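Local coordinates for protein nitroreductase FRM2 (Saccharomyces cerevisiae, PDB 4URP) that reduces 4-nitroquinoline N-oxide to the amine by way of its hydroxylamine, using NADH and one bound FMN per subunit, at residues Phe96-Gly101 and Ala163-Ser168. Numbering follows the deposited sequence.
Unlike the reference sequence in segment 96-101: L100 (reference Glu).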
ATOM      1  N   PHE A  96      -6.698  -2.513  10.746  1.00 46.19           N
ATOM      2  CA  PHE A  96      -7.177  -1.780   9.579  1.00 49.18           C
ATOM      3  C   PHE A  96      -8.339  -2.489   8.900  1.00 52.69           C
ATOM      4  O   PHE A  96      -8.413  -3.718   8.883  1.00 51.17           O
ATOM      5  CB  PHE A  96      -6.040  -1.582   8.575  1.00 58.26           C
ATOM      6  CG  PHE A  96      -4.882  -0.810   9.124  1.00 56.64           C
ATOM      7  CD1 PHE A  96      -4.928   0.566   9.187  1.00 65.14           C
ATOM      8  CD2 PHE A  96      -3.746  -1.461   9.568  1.00 56.23           C
ATOM      9  CE1 PHE A  96      -3.870   1.279   9.683  1.00 64.39           C
ATOM     10  CE2 PHE A  96      -2.681  -0.749  10.067  1.00 61.17           C
ATOM     11  CZ  PHE A  96      -2.744   0.625  10.126  1.00 54.77           C
ATOM     12  N   PHE A  97      -9.241  -1.697   8.336  1.00 57.05           N
ATOM     13  CA  PHE A  97     -10.407  -2.219   7.640  1.00 55.21           C
ATOM     14  C   PHE A  97     -10.526  -1.634   6.241  1.00 56.80           C
ATOM     15  O   PHE A  97      -9.741  -0.779   5.835  1.00 54.20           O
ATOM     16  CB  PHE A  97     -11.687  -1.864   8.400  1.00 56.56           C
ATOM     17  CG  PHE A  97     -11.749  -2.405   9.794  1.00 57.87           C
ATOM     18  CD1 PHE A  97     -12.224  -3.680  10.031  1.00 54.92           C
ATOM     19  CD2 PHE A  97     -11.360  -1.628  10.867  1.00 57.98           C
ATOM     20  CE1 PHE A  97     -12.297  -4.174  11.307  1.00 51.25           C
ATOM     21  CE2 PHE A  97     -11.430  -2.118  12.150  1.00 56.55           C
ATOM     22  CZ  PHE A  97     -11.901  -3.395  12.370  1.00 52.30           C
ATOM     23  N   THR A  98     -11.529  -2.112   5.513  1.00 57.51           N
ATOM     24  CA  THR A  98     -11.958  -1.492   4.269  1.00 56.68           C
ATOM     25  C   THR A  98     -13.473  -1.536   4.195  1.00 56.29           C
ATOM     26  O   THR A  98     -14.064  -2.610   4.127  1.00 59.36           O
ATOM     27  CB  THR A  98     -11.401  -2.206   3.031  1.00 59.45           C
ATOM     28  OG1 THR A  98     -11.196  -3.592   3.326  1.00 56.92           O
ATOM     29  CG2 THR A  98     -10.087  -1.578   2.597  1.00 53.63           C
ATOM     30  N   ASP A  99     -14.097  -0.366   4.209  1.00 50.74           N
ATOM     31  CA  ASP A  99     -15.548  -0.281   4.108  1.00 52.19           C
ATOM     32  C   ASP A  99     -16.009  -0.869   2.784  1.00 60.48           C
ATOM     33  O   ASP A  99     -15.817  -0.275   1.726  1.00 57.64           O
ATOM     34  CB  ASP A  99     -16.009   1.171   4.238  1.00 53.59           C
ATOM     35  CG  ASP A  99     -17.454   1.291   4.663  1.00 63.41           C
ATOM     36  OD1 ASP A  99     -18.229   0.335   4.444  1.00 57.56           O
ATOM     37  OD2 ASP A  99     -17.820   2.344   5.224  1.00 66.69           O
ATOM     38  N   LEU A 100     -16.618  -2.048   2.854  1.00 52.91           N
ATOM     39  CA  LEU A 100     -17.117  -2.736   1.670  1.00 54.80           C
ATOM     40  C   LEU A 100     -18.340  -2.021   1.112  1.00 57.79           C
ATOM     41  O   LEU A 100     -18.793  -2.318   0.010  1.00 55.03           O
ATOM     42  CB  LEU A 100     -17.453  -4.193   2.008  1.00 51.84           C
ATOM     43  CG  LEU A 100     -16.724  -5.266   1.192  1.00 51.60           C
ATOM     44  CD1 LEU A 100     -17.294  -5.373  -0.215  1.00 53.05           C
ATOM     45  CD2 LEU A 100     -15.235  -4.965   1.146  1.00 43.61           C
ATOM     46  N   GLY A 101     -18.864  -1.078   1.887  1.00 56.47           N
ATOM     47  CA  GLY A 101     -20.013  -0.283   1.491  1.00 66.28           C
ATOM     48  C   GLY A 101     -19.852   0.447   0.170  1.00 68.34           C
ATOM     49  O   GLY A 101     -20.566   0.153  -0.788  1.00 69.58           O
ATOM     50  N   ALA A 163     -19.807  -4.246   7.855  1.00 74.35           N
ATOM     51  CA  ALA A 163     -19.312  -4.095   6.493  1.00 69.05           C
ATOM     52  C   ALA A 163     -17.803  -3.866   6.468  1.00 66.17           C
ATOM     53  O   ALA A 163     -17.180  -3.902   5.411  1.00 74.92           O
ATOM     54  CB  ALA A 163     -20.031  -2.953   5.798  1.00 61.02           C
ATOM     55  N   TRP A 164     -17.220  -3.633   7.638  1.00 57.80           N
ATOM     56  CA  TRP A 164     -15.788  -3.369   7.737  1.00 57.75           C
ATOM     57  C   TRP A 164     -14.958  -4.644   7.652  1.00 62.46           C
ATOM     58  O   TRP A 164     -14.766  -5.341   8.644  1.00 64.82           O
ATOM     59  CB  TRP A 164     -15.462  -2.610   9.028  1.00 47.17           C
ATOM     60  CG  TRP A 164     -15.922  -1.193   9.011  1.00 51.98           C
ATOM     61  CD1 TRP A 164     -16.798  -0.627   8.139  1.00 57.57           C
ATOM     62  CD2 TRP A 164     -15.514  -0.153   9.902  1.00 52.83           C
ATOM     63  NE1 TRP A 164     -16.973   0.701   8.436  1.00 58.86           N
ATOM     64  CE2 TRP A 164     -16.192   1.016   9.514  1.00 52.34           C
ATOM     65  CE3 TRP A 164     -14.642  -0.103  10.991  1.00 54.04           C
ATOM     66  CZ2 TRP A 164     -16.026   2.224  10.178  1.00 46.52           C
ATOM     67  CZ3 TRP A 164     -14.478   1.095  11.646  1.00 57.54           C
ATOM     68  CH2 TRP A 164     -15.167   2.244  11.238  1.00 53.02           C
ATOM     69  N   THR A 165     -14.471  -4.939   6.452  1.00 63.00           N
ATOM     70  CA  THR A 165     -13.656  -6.121   6.210  1.00 53.82           C
ATOM     71  C   THR A 165     -12.284  -6.002   6.858  1.00 57.11           C
ATOM     72  O   THR A 165     -11.551  -5.057   6.600  1.00 60.08           O
ATOM     73  CB  THR A 165     -13.472  -6.349   4.702  1.00 55.40           C
ATOM     74  OG1 THR A 165     -14.731  -6.702   4.118  1.00 59.26           O
ATOM     75  CG2 THR A 165     -12.475  -7.464   4.444  1.00 48.64           C
ATOM     76  N   VAL A 166     -11.945  -6.965   7.706  1.00 54.41           N
ATOM     77  CA  VAL A 166     -10.664  -6.953   8.403  1.00 54.75           C
ATOM     78  C   VAL A 166      -9.501  -7.264   7.467  1.00 54.24           C
ATOM     79  O   VAL A 166      -9.507  -8.275   6.767  1.00 54.24           O
ATOM     80  CB  VAL A 166     -10.651  -7.965   9.562  1.00 57.81           C
ATOM     81  CG1 VAL A 166      -9.306  -7.961  10.243  1.00 67.70           C
ATOM     82  CG2 VAL A 166     -11.753  -7.648  10.550  1.00 46.45           C
ATOM     83  N   GLN A 167      -8.498  -6.393   7.463  1.00 53.56           N
ATOM     84  CA  GLN A 167      -7.373  -6.535   6.545  1.00 55.81           C
ATOM     85  C   GLN A 167      -6.069  -6.900   7.252  1.00 62.27           C
ATOM     86  O   GLN A 167      -5.395  -7.857   6.872  1.00 55.19           O
ATOM     87  CB  GLN A 167      -7.183  -5.244   5.741  1.00 53.33           C
ATOM     88  CG  GLN A 167      -8.397  -4.823   4.931  1.00 59.61           C
ATOM     89  CD  GLN A 167      -8.584  -5.644   3.670  1.00 60.55           C
ATOM     90  OE1 GLN A 167      -7.832  -6.579   3.402  1.00 57.39           O
ATOM     91  NE2 GLN A 167      -9.596  -5.293   2.885  1.00 60.63           N
ATOM     92  N   SER A 168      -5.714  -6.132   8.278  1.00 61.10           N
ATOM     93  CA  SER A 168      -4.461  -6.359   8.993  1.00 52.03           C
ATOM     94  C   SER A 168      -4.548  -5.987  10.469  1.00 51.07           C
ATOM     95  O   SER A 168      -5.505  -5.353  10.906  1.00 54.25           O
ATOM     96  CB  SER A 168      -3.317  -5.584   8.326  1.00 50.71           C
ATOM     97  OG  SER A 168      -2.984  -6.153   7.071  1.00 61.38           O
TER
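F97 packs against W164 and V166 on one face of an antiparallel strand pair, and the apolar evidence centres on its ring. W164 CE3 sits above one face of that ring, off its centre and 3.6 Å from F97 CD2, with the two ring planes inclined at 48°. V166 runs alongside F97 and points the same way, its CG2 3.6 Å from F97 CE1; that methyl stands beside the backbone N because CG1 takes the position anti to it (chi1 178°). With the ring contacts to W164 CE3 and V166 CG2 gone, an alanine here would probably open a gap between the two and take away the surface on which the indole packs. L156 and V56 also touch the F97 side chain.

Backbone bonding is uneven. F96 N donates to S168 O, and F96 O accepts from Q167 N; further on, T98 N reaches T165 O at 3.1 Å, whereas the return bond from T165 N to T98 O is weak. These are the two central strands, 92-99 and 164-172, of a four-stranded antiparallel sheet in the FMN-dependent nitroreductase fold; helix 117-139 packs on the face bearing F96 and T98.

Polar side chains act on both faces. Q167, bent at chi2 (-76°), turns its amide across T98, and NE2 donates to T98 OG1; the modelled length is very short and, at this resolution, doubtful in detail. On the other face, D99 is the N-cap of helix 100-109: D99 OD1 accepts G101 N at 3.0 Å from above the carboxylate plane. D99 OD2 forms a salt bridge with R54 and lies 3.7 Å from W164 NE1. Just past D99, L100 N donates to A163 O at 3.2 Å.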